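Local coordinates for protein SAM-dependent methyltransferase (Geobacter sulfurreducens, PDB 5BP7) that binds S-adenosyl-L-homocysteine in a class I (Rossmann-like) fold and probably transfers methyl groups from S-adenosylmethionine to an acceptor, at residues 31-36 with 224-229; 64-69 with 86-91. One frame throughout, in Å; residues are numbered along the deposited sequence.

Contact 1 (31-36 with 224-229); sequences TITESA and LTMRRW
The short N-terminal helix 28-34 packs against the long helix 212-232 outside the methyltransferase sheet, where I32 and T33 meet T225, M226 and W229. I32 and W229 form a CH-pi pair. I32 CG2 sits over the five-membered ring, 3.7 Å from its centroid and 13° off the normal, while I32 CD1 runs on along the indole to end 3.7 Å from W229 CZ2, over the rim of the six-membered ring. Both branches can reach the ring because CG2 lies anti to the backbone N and CG1 anti to the carbonyl carbon (chi1 -72°), so the isoleucine lies along one face of the indole instead of touching it with one methyl. T33 and M226, a selenomethionine, lie side by side: T33 CG2 rests 3.7 Å from M226 CG and also touches the bent selenium end. T33 OG1 is turned back to I29 O in its own helix, so that its methyl serves the interface.

T225 divides its two branches in the same manner. Its CG2 approaches the backbone, 3.2 Å from I32 O, and the same methyl also meets S35 OG. Its OG1 binds A221 O one turn earlier and also a water 2.7 Å away. That water donates to T33 O at 2.8 Å and accepts from A36 N at 2.9 Å, bridging the two segments. M226 and W229 also touch V242 of helix 239-260. No direct hydrogen bond crosses between the segments; they are joined by apolar packing and one water, which gives the backbone groups T33 O and A36 N a shared partner.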
ATOM      1  N   THR A  31     -10.547  -3.570  -8.858  1.00 46.85           N
ATOM      2  CA  THR A  31      -9.925  -3.896 -10.148  1.00 46.31           C
ATOM      3  C   THR A  31     -10.265  -2.836 -11.201  1.00 44.72           C
ATOM      4  O   THR A  31      -9.386  -2.346 -11.902  1.00 44.47           O
ATOM      5  CB  THR A  31     -10.366  -5.307 -10.609  1.00 47.73           C
ATOM      6  OG1 THR A  31     -10.072  -6.243  -9.568  1.00 49.36           O
ATOM      7  CG2 THR A  31      -9.613  -5.749 -11.824  1.00 48.99           C
ATOM      8  N   ILE A  32     -11.544  -2.489 -11.281  1.00 43.62           N
ATOM      9  CA  ILE A  32     -12.047  -1.513 -12.251  1.00 43.11           C
ATOM     10  C   ILE A  32     -11.457  -0.112 -12.019  1.00 41.73           C
ATOM     11  O   ILE A  32     -10.995   0.524 -12.956  1.00 42.22           O
ATOM     12  CB  ILE A  32     -13.588  -1.443 -12.199  1.00 43.68           C
ATOM     13  CG1 ILE A  32     -14.193  -2.705 -12.814  1.00 44.80           C
ATOM     14  CG2 ILE A  32     -14.122  -0.210 -12.913  1.00 44.18           C
ATOM     15  CD1 ILE A  32     -15.600  -2.990 -12.324  1.00 45.65           C
ATOM     16  N   THR A  33     -11.474   0.356 -10.773  1.00 39.79           N
ATOM     17  CA  THR A  33     -11.022   1.700 -10.472  1.00 38.94           C
ATOM     18  C   THR A  33      -9.499   1.868 -10.473  1.00 37.94           C
ATOM     19  O   THR A  33      -9.010   2.944 -10.786  1.00 37.53           O
ATOM     20  CB  THR A  33     -11.543   2.179  -9.115  1.00 38.94           C
ATOM     21  OG1 THR A  33     -11.033   1.331  -8.083  1.00 38.29           O
ATOM     22  CG2 THR A  33     -13.070   2.187  -9.108  1.00 39.79           C
ATOM     23  N   GLU A  34      -8.760   0.808 -10.137  1.00 37.76           N
ATOM     24  CA  GLU A  34      -7.305   0.891 -10.008  1.00 37.79           C
ATOM     25  C   GLU A  34      -6.484   0.144 -11.070  1.00 37.84           C
ATOM     26  O   GLU A  34      -5.266   0.003 -10.913  1.00 37.81           O
ATOM     27  CB  GLU A  34      -6.873   0.491  -8.591  1.00 37.87           C
ATOM     28  CG  GLU A  34      -7.475   1.398  -7.527  1.00 38.30           C
ATOM     29  CD  GLU A  34      -6.934   1.137  -6.133  1.00 38.70           C
ATOM     30  OE1 GLU A  34      -7.657   1.415  -5.148  1.00 39.22           O
ATOM     31  OE2 GLU A  34      -5.787   0.663  -6.027  1.00 38.32           O
ATOM     32  N   SER A  35      -7.111  -0.247 -12.183  1.00 38.51           N
ATOM     33  CA  SER A  35      -6.407  -0.966 -13.258  1.00 38.81           C
ATOM     34  C   SER A  35      -5.272  -0.184 -13.919  1.00 38.54           C
ATOM     35  O   SER A  35      -4.340  -0.785 -14.428  1.00 38.95           O
ATOM     36  CB  SER A  35      -7.372  -1.436 -14.351  1.00 39.83           C
ATOM     37  OG  SER A  35      -7.949  -0.327 -14.993  1.00 40.22           O
ATOM     38  N   ALA A  36      -5.331   1.138 -13.884  1.00 38.31           N
ATOM     39  CA  ALA A  36      -4.262   1.976 -14.438  1.00 38.97           C
ATOM     40  C   ALA A  36      -3.268   2.506 -13.371  1.00 38.04           C
ATOM     41  O   ALA A  36      -2.429   3.333 -13.688  1.00 39.01           O
ATOM     42  CB  ALA A  36      -4.861   3.123 -15.238  1.00 39.56           C
ATOM     43  N   LEU A 224     -10.700   9.151 -13.841  1.00 32.30           N
ATOM     44  CA  LEU A 224     -10.478   8.979 -15.262  1.00 33.46           C
ATOM     45  C   LEU A 224     -10.649   7.521 -15.706  1.00 34.26           C
ATOM     46  O   LEU A 224     -11.289   7.256 -16.718  1.00 33.80           O
ATOM     47  CB  LEU A 224      -9.086   9.450 -15.657  1.00 33.54           C
ATOM     48  CG  LEU A 224      -8.779   9.475 -17.151  1.00 34.24           C
ATOM     49  CD1 LEU A 224      -9.789  10.271 -17.974  1.00 34.65           C
ATOM     50  CD2 LEU A 224      -7.371  10.023 -17.326  1.00 34.40           C
ATOM     51  N   THR A 225     -10.044   6.606 -14.952  1.00 34.04           N
ATOM     52  CA  THR A 225     -10.152   5.182 -15.226  1.00 35.11           C
ATOM     53  C   THR A 225     -11.631   4.755 -15.234  1.00 36.15           C
ATOM     54  O   THR A 225     -12.067   4.063 -16.153  1.00 37.06           O
ATOM     55  CB  THR A 225      -9.369   4.337 -14.194  1.00 35.06           C
ATOM     56  OG1 THR A 225      -8.000   4.755 -14.151  1.00 34.90           O
ATOM     57  CG2 THR A 225      -9.395   2.850 -14.553  1.00 35.23           C
HETATM   58  N   MSE A 226     -12.381   5.187 -14.223  1.00 36.84           N
HETATM   59  CA  MSE A 226     -13.811   4.882 -14.121  1.00 38.37           C
HETATM   60  C   MSE A 226     -14.580   5.393 -15.304  1.00 37.71           C
HETATM   61  O   MSE A 226     -15.399   4.689 -15.875  1.00 37.26           O
HETATM   62  CB  MSE A 226     -14.433   5.504 -12.879  1.00 41.01           C
HETATM   63  CG  MSE A 226     -14.065   4.741 -11.619  1.00 44.15           C
HETATM   64 SE   MSE A 226     -14.455   5.804  -9.986  1.00 50.30          SE
HETATM   65  CE  MSE A 226     -16.071   4.805  -9.713  1.00 45.89           C
ATOM     66  N   ARG A 227     -14.316   6.631 -15.694  1.00 37.75           N
ATOM     67  CA  ARG A 227     -15.070   7.246 -16.791  1.00 37.95           C
ATOM     68  C   ARG A 227     -14.848   6.486 -18.080  1.00 38.20           C
ATOM     69  O   ARG A 227     -15.796   6.230 -18.829  1.00 37.45           O
ATOM     70  CB  ARG A 227     -14.714   8.728 -16.959  1.00 38.09           C
ATOM     71  CG  ARG A 227     -15.423   9.450 -18.092  1.00 38.54           C
ATOM     72  CD  ARG A 227     -16.949   9.363 -18.050  1.00 39.14           C
ATOM     73  NE  ARG A 227     -17.466   9.934 -19.285  1.00 40.03           N
ATOM     74  CZ  ARG A 227     -17.986  11.153 -19.438  1.00 40.68           C
ATOM     75  NH1 ARG A 227     -18.175  11.990 -18.420  1.00 39.99           N
ATOM     76  NH2 ARG A 227     -18.353  11.538 -20.660  1.00 42.65           N
ATOM     77  N   ARG A 228     -13.597   6.132 -18.343  1.00 38.17           N
ATOM     78  CA  ARG A 228     -13.271   5.371 -19.559  1.00 39.14           C
ATOM     79  C   ARG A 228     -13.843   3.976 -19.532  1.00 38.99           C
ATOM     80  O   ARG A 228     -14.317   3.488 -20.545  1.00 38.75           O
ATOM     81  CB  ARG A 228     -11.776   5.288 -19.754  1.00 39.79           C
ATOM     82  CG  ARG A 228     -11.188   6.627 -20.120  1.00 40.17           C
ATOM     83  CD  ARG A 228      -9.714   6.504 -20.390  1.00 40.56           C
ATOM     84  NE  ARG A 228      -9.157   7.798 -20.752  1.00 41.02           N
ATOM     85  CZ  ARG A 228      -7.872   8.020 -20.989  1.00 41.56           C
ATOM     86  NH1 ARG A 228      -6.993   7.022 -20.914  1.00 41.00           N
ATOM     87  NH2 ARG A 228      -7.468   9.242 -21.327  1.00 42.55           N
ATOM     88  N   TRP A 229     -13.794   3.348 -18.361  1.00 38.44           N
ATOM     89  CA  TRP A 229     -14.385   2.037 -18.188  1.00 39.18           C
ATOM     90  C   TRP A 229     -15.887   2.054 -18.440  1.00 39.86           C
ATOM     91  O   TRP A 229     -16.412   1.126 -19.041  1.00 39.90           O
ATOM     92  CB  TRP A 229     -14.111   1.493 -16.796  1.00 39.17           C
ATOM     93  CG  TRP A 229     -14.580   0.080 -16.608  1.00 39.41           C
ATOM     94  CD1 TRP A 229     -13.868  -1.047 -16.840  1.00 40.49           C
ATOM     95  CD2 TRP A 229     -15.857  -0.339 -16.153  1.00 39.71           C
ATOM     96  NE1 TRP A 229     -14.625  -2.158 -16.549  1.00 40.85           N
ATOM     97  CE2 TRP A 229     -15.849  -1.746 -16.116  1.00 40.62           C
ATOM     98  CE3 TRP A 229     -17.011   0.337 -15.754  1.00 40.28           C
ATOM     99  CZ2 TRP A 229     -16.951  -2.494 -15.699  1.00 41.96           C
ATOM    100  CZ3 TRP A 229     -18.124  -0.415 -15.342  1.00 41.05           C
ATOM    101  CH2 TRP A 229     -18.081  -1.814 -15.324  1.00 41.36           C
TER
HETATM  102  O   HOH W   1      -6.739   3.175 -12.405  1.00 32.53           O

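Contact 2 (64-69 with 86-91); sequences LDLGSG and TGIDMS. With SAH (S-adenosyl-L-homocysteine), chain D.
D89, at the end of strand 84-89, leans toward the loop that follows strand 62-66. Its CB passes 3.8 Å from S68 OG, and CG, anti to the backbone N (chi1 -159°), carries the carboxylate between that loop and the ribose of S-adenosyl-L-homocysteine. OD1 accepts from the ligand's O2' at 2.7 Å and from S91 N at 2.9 Å, the latter closing an Asx turn. OD2 accepts from O3' at 2.9 Å and from G69 N at 2.7 Å, that amide standing 55° out of the carboxylate plane.

Behind this site the strands run parallel, 9° apart: D65 N bonds to T86 O, and D65 O takes I88 N. I88 O then receives both G67 N and S68 N, the second from above the carbonyl plane, and so anchors the glycine-rich turn, whose G67 O accepts the ligand's amino group at 3.0 Å. On the face shared by L64, L66 and I88, I88 CD1 touches L66 CD2 at 3.7 Å. A glycine-rich loop after the first strand and an acidic residue at the end of the second that binds the ribose hydroxyls are both characteristic of class I methyltransferases; four bonds grip one carboxylate, probably favouring its ionised form.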
ATOM      1  N   LEU A  64      10.721  -8.876   1.106  1.00 30.50           N
ATOM      2  CA  LEU A  64       9.418  -9.535   1.075  1.00 30.73           C
ATOM      3  C   LEU A  64       8.355  -8.461   1.179  1.00 30.56           C
ATOM      4  O   LEU A  64       8.386  -7.628   2.109  1.00 30.58           O
ATOM      5  CB  LEU A  64       9.234 -10.530   2.245  1.00 31.91           C
ATOM      6  CG  LEU A  64       7.844 -11.187   2.403  1.00 32.47           C
ATOM      7  CD1 LEU A  64       7.569 -12.116   1.251  1.00 32.77           C
ATOM      8  CD2 LEU A  64       7.743 -11.960   3.712  1.00 34.43           C
ATOM      9  N   ASP A  65       7.397  -8.499   0.265  1.00 30.97           N
ATOM     10  CA  ASP A  65       6.321  -7.500   0.211  1.00 31.41           C
ATOM     11  C   ASP A  65       4.965  -8.200   0.223  1.00 31.15           C
ATOM     12  O   ASP A  65       4.608  -8.872  -0.729  1.00 31.17           O
ATOM     13  CB  ASP A  65       6.483  -6.626  -1.043  1.00 32.15           C
ATOM     14  CG  ASP A  65       5.574  -5.390  -1.044  1.00 34.08           C
ATOM     15  OD1 ASP A  65       5.029  -5.000   0.033  1.00 36.25           O
ATOM     16  OD2 ASP A  65       5.401  -4.774  -2.134  1.00 35.72           O
ATOM     17  N   LEU A  66       4.227  -8.062   1.326  1.00 30.95           N
ATOM     18  CA  LEU A  66       2.892  -8.641   1.451  1.00 31.36           C
ATOM     19  C   LEU A  66       1.835  -7.625   1.045  1.00 31.34           C
ATOM     20  O   LEU A  66       1.775  -6.510   1.601  1.00 31.55           O
ATOM     21  CB  LEU A  66       2.628  -9.102   2.882  1.00 32.25           C
ATOM     22  CG  LEU A  66       3.616 -10.103   3.492  1.00 32.52           C
ATOM     23  CD1 LEU A  66       3.069 -10.614   4.807  1.00 34.25           C
ATOM     24  CD2 LEU A  66       3.895 -11.270   2.560  1.00 32.64           C
ATOM     25  N   GLY A  67       0.995  -8.022   0.097  1.00 31.28           N
ATOM     26  CA  GLY A  67       0.051  -7.107  -0.541  1.00 31.52           C
ATOM     27  C   GLY A  67       0.804  -6.174  -1.470  1.00 30.64           C
ATOM     28  O   GLY A  67       0.681  -4.944  -1.361  1.00 31.52           O
ATOM     29  N   SER A  68       1.542  -6.760  -2.406  1.00 30.40           N
ATOM     30  CA  SER A  68       2.512  -6.037  -3.242  1.00 30.33           C
ATOM     31  C   SER A  68       1.914  -5.264  -4.432  1.00 30.84           C
ATOM     32  O   SER A  68       2.631  -4.550  -5.122  1.00 30.30           O
ATOM     33  CB  SER A  68       3.587  -6.988  -3.749  1.00 30.39           C
ATOM     34  OG  SER A  68       3.001  -8.136  -4.360  1.00 31.26           O
ATOM     35  N   GLY A  69       0.608  -5.376  -4.648  1.00 31.73           N
ATOM     36  CA  GLY A  69      -0.085  -4.557  -5.647  1.00 32.24           C
ATOM     37  C   GLY A  69       0.334  -4.914  -7.053  1.00 32.31           C
ATOM     38  O   GLY A  69       0.360  -6.104  -7.407  1.00 33.18           O
ATOM     39  N   THR A  86      10.281 -11.001  -3.298  1.00 33.57           N
ATOM     40  CA  THR A  86       9.014 -11.673  -3.542  1.00 33.95           C
ATOM     41  C   THR A  86       7.868 -10.773  -3.128  1.00 32.87           C
ATOM     42  O   THR A  86       7.855 -10.261  -2.004  1.00 33.09           O
ATOM     43  CB  THR A  86       8.922 -12.967  -2.712  1.00 35.70           C
ATOM     44  OG1 THR A  86      10.063 -13.778  -3.000  1.00 37.20           O
ATOM     45  CG2 THR A  86       7.666 -13.749  -3.061  1.00 36.48           C
ATOM     46  N   GLY A  87       6.905 -10.620  -4.017  1.00 32.38           N
ATOM     47  CA  GLY A  87       5.683  -9.890  -3.732  1.00 32.54           C
ATOM     48  C   GLY A  87       4.469 -10.808  -3.800  1.00 33.48           C
ATOM     49  O   GLY A  87       4.293 -11.510  -4.789  1.00 33.84           O
ATOM     50  N   ILE A  88       3.629 -10.803  -2.761  1.00 33.23           N
ATOM     51  CA  ILE A  88       2.417 -11.620  -2.746  1.00 34.82           C
ATOM     52  C   ILE A  88       1.224 -10.707  -2.773  1.00 34.49           C
ATOM     53  O   ILE A  88       1.114  -9.794  -1.945  1.00 32.86           O
ATOM     54  CB  ILE A  88       2.337 -12.541  -1.527  1.00 36.89           C
ATOM     55  CG1 ILE A  88       3.480 -13.551  -1.602  1.00 38.72           C
ATOM     56  CG2 ILE A  88       1.025 -13.326  -1.508  1.00 38.30           C
ATOM     57  CD1 ILE A  88       4.269 -13.626  -0.330  1.00 40.32           C
ATOM     58  N   ASP A  89       0.314 -10.990  -3.705  1.00 35.12           N
ATOM     59  CA  ASP A  89      -0.886 -10.189  -3.865  1.00 35.73           C
ATOM     60  C   ASP A  89      -2.088 -11.008  -4.319  1.00 37.89           C
ATOM     61  O   ASP A  89      -1.972 -11.884  -5.157  1.00 37.81           O
ATOM     62  CB  ASP A  89      -0.659  -9.014  -4.810  1.00 34.20           C
ATOM     63  CG  ASP A  89      -1.689  -7.904  -4.595  1.00 34.54           C
ATOM     64  OD1 ASP A  89      -2.802  -7.973  -5.176  1.00 35.02           O
ATOM     65  OD2 ASP A  89      -1.392  -6.955  -3.821  1.00 33.56           O
HETATM   66  N   MSE A  90      -3.233 -10.689  -3.735  1.00 40.32           N
HETATM   67  CA  MSE A  90      -4.463 -11.423  -3.959  1.00 44.72           C
HETATM   68  C   MSE A  90      -5.117 -11.149  -5.295  1.00 43.29           C
HETATM   69  O   MSE A  90      -5.956 -11.943  -5.743  1.00 45.28           O
HETATM   70  CB  MSE A  90      -5.422 -11.041  -2.834  1.00 49.23           C
HETATM   71  CG  MSE A  90      -6.558 -12.028  -2.746  1.00 55.76           C
HETATM   72 SE   MSE A  90      -7.415 -11.908  -0.980  1.00 65.54          SE
HETATM   73  CE  MSE A  90      -8.228 -10.123  -1.245  1.00 62.19           C
ATOM     74  N   SER A  91      -4.771 -10.034  -5.925  1.00 40.70           N
ATOM     75  CA  SER A  91      -5.370  -9.637  -7.212  1.00 40.56           C
ATOM     76  C   SER A  91      -4.715 -10.370  -8.356  1.00 40.19           C
ATOM     77  O   SER A  91      -3.504 -10.308  -8.520  1.00 38.53           O
ATOM     78  CB  SER A  91      -5.220  -8.129  -7.463  1.00 39.10           C
ATOM     79  OG  SER A  91      -5.619  -7.778  -8.774  1.00 39.07           O
TER
HETATM   80  N   SAH D 301       1.606  -2.121  -1.408  1.00 41.33           N
HETATM   81  CA  SAH D 301       0.906  -1.999  -2.742  1.00 41.76           C
HETATM   82  CB  SAH D 301      -0.601  -2.305  -2.680  1.00 39.24           C
HETATM   83  CG  SAH D 301      -1.460  -1.597  -1.631  1.00 40.15           C
HETATM   84  SD  SAH D 301      -3.191  -1.732  -2.020  1.00 41.14           S
HETATM   85  C   SAH D 301       1.124  -0.657  -3.385  1.00 43.97           C
HETATM   86  O   SAH D 301       1.676   0.261  -2.772  1.00 44.11           O
HETATM   87  OXT SAH D 301       0.761  -0.447  -4.551  1.00 42.83           O
HETATM   88  C5' SAH D 301      -3.778  -3.172  -1.110  1.00 40.01           C
HETATM   89  C4' SAH D 301      -3.373  -4.444  -1.855  1.00 39.18           C
HETATM   90  O4' SAH D 301      -3.496  -5.579  -1.004  1.00 37.79           O
HETATM   91  C3' SAH D 301      -4.203  -4.730  -3.106  1.00 38.13           C
HETATM   92  O3' SAH D 301      -3.307  -4.866  -4.212  1.00 36.07           O
HETATM   93  C2' SAH D 301      -4.930  -6.035  -2.831  1.00 38.44           C
HETATM   94  O2' SAH D 301      -4.983  -6.867  -3.986  1.00 40.49           O
HETATM   95  C1' SAH D 301      -4.016  -6.641  -1.789  1.00 38.80           C
HETATM   96  N9  SAH D 301      -4.572  -7.576  -0.802  1.00 38.67           N
HETATM   97  C8  SAH D 301      -5.706  -7.442  -0.049  1.00 39.14           C
HETATM   98  N7  SAH D 301      -5.872  -8.455   0.775  1.00 38.69           N
HETATM   99  C5  SAH D 301      -4.771  -9.279   0.553  1.00 37.66           C
HETATM  100  C6  SAH D 301      -4.361 -10.512   1.104  1.00 36.47           C
HETATM  101  N6  SAH D 301      -5.079 -11.151   2.054  1.00 35.92           N
HETATM  102  N1  SAH D 301      -3.210 -11.081   0.660  1.00 33.88           N
HETATM  103  C2  SAH D 301      -2.501 -10.448  -0.294  1.00 35.67           C
HETATM  104  N3  SAH D 301      -2.800  -9.285  -0.889  1.00 37.40           N
HETATM  105  C4  SAH D 301      -3.963  -8.740  -0.416  1.00 38.25           C

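Contact 2 is buried in the sheet and joins neighbouring strands of one beta-alpha-beta unit, whereas contact 1 is partly buried, has its centre about 18 Å from that of the chain and brings together two segments 188 residues apart. Their chemistry follows: direct backbone bonds and a ligand-holding carboxylate at 64-69 with 86-91, apolar side chains and a bridging water at 31-36 with 224-229. They share no helix or strand, and their centres are about 21 Å apart. The side chain of T33 is still about 10 Å from S-adenosyl-L-homocysteine, and E34, beside it, hydrogen-bonds H40, whose backbone N binds the ligand; helix 92-104, which follows contact 2, touches S35 of contact 1.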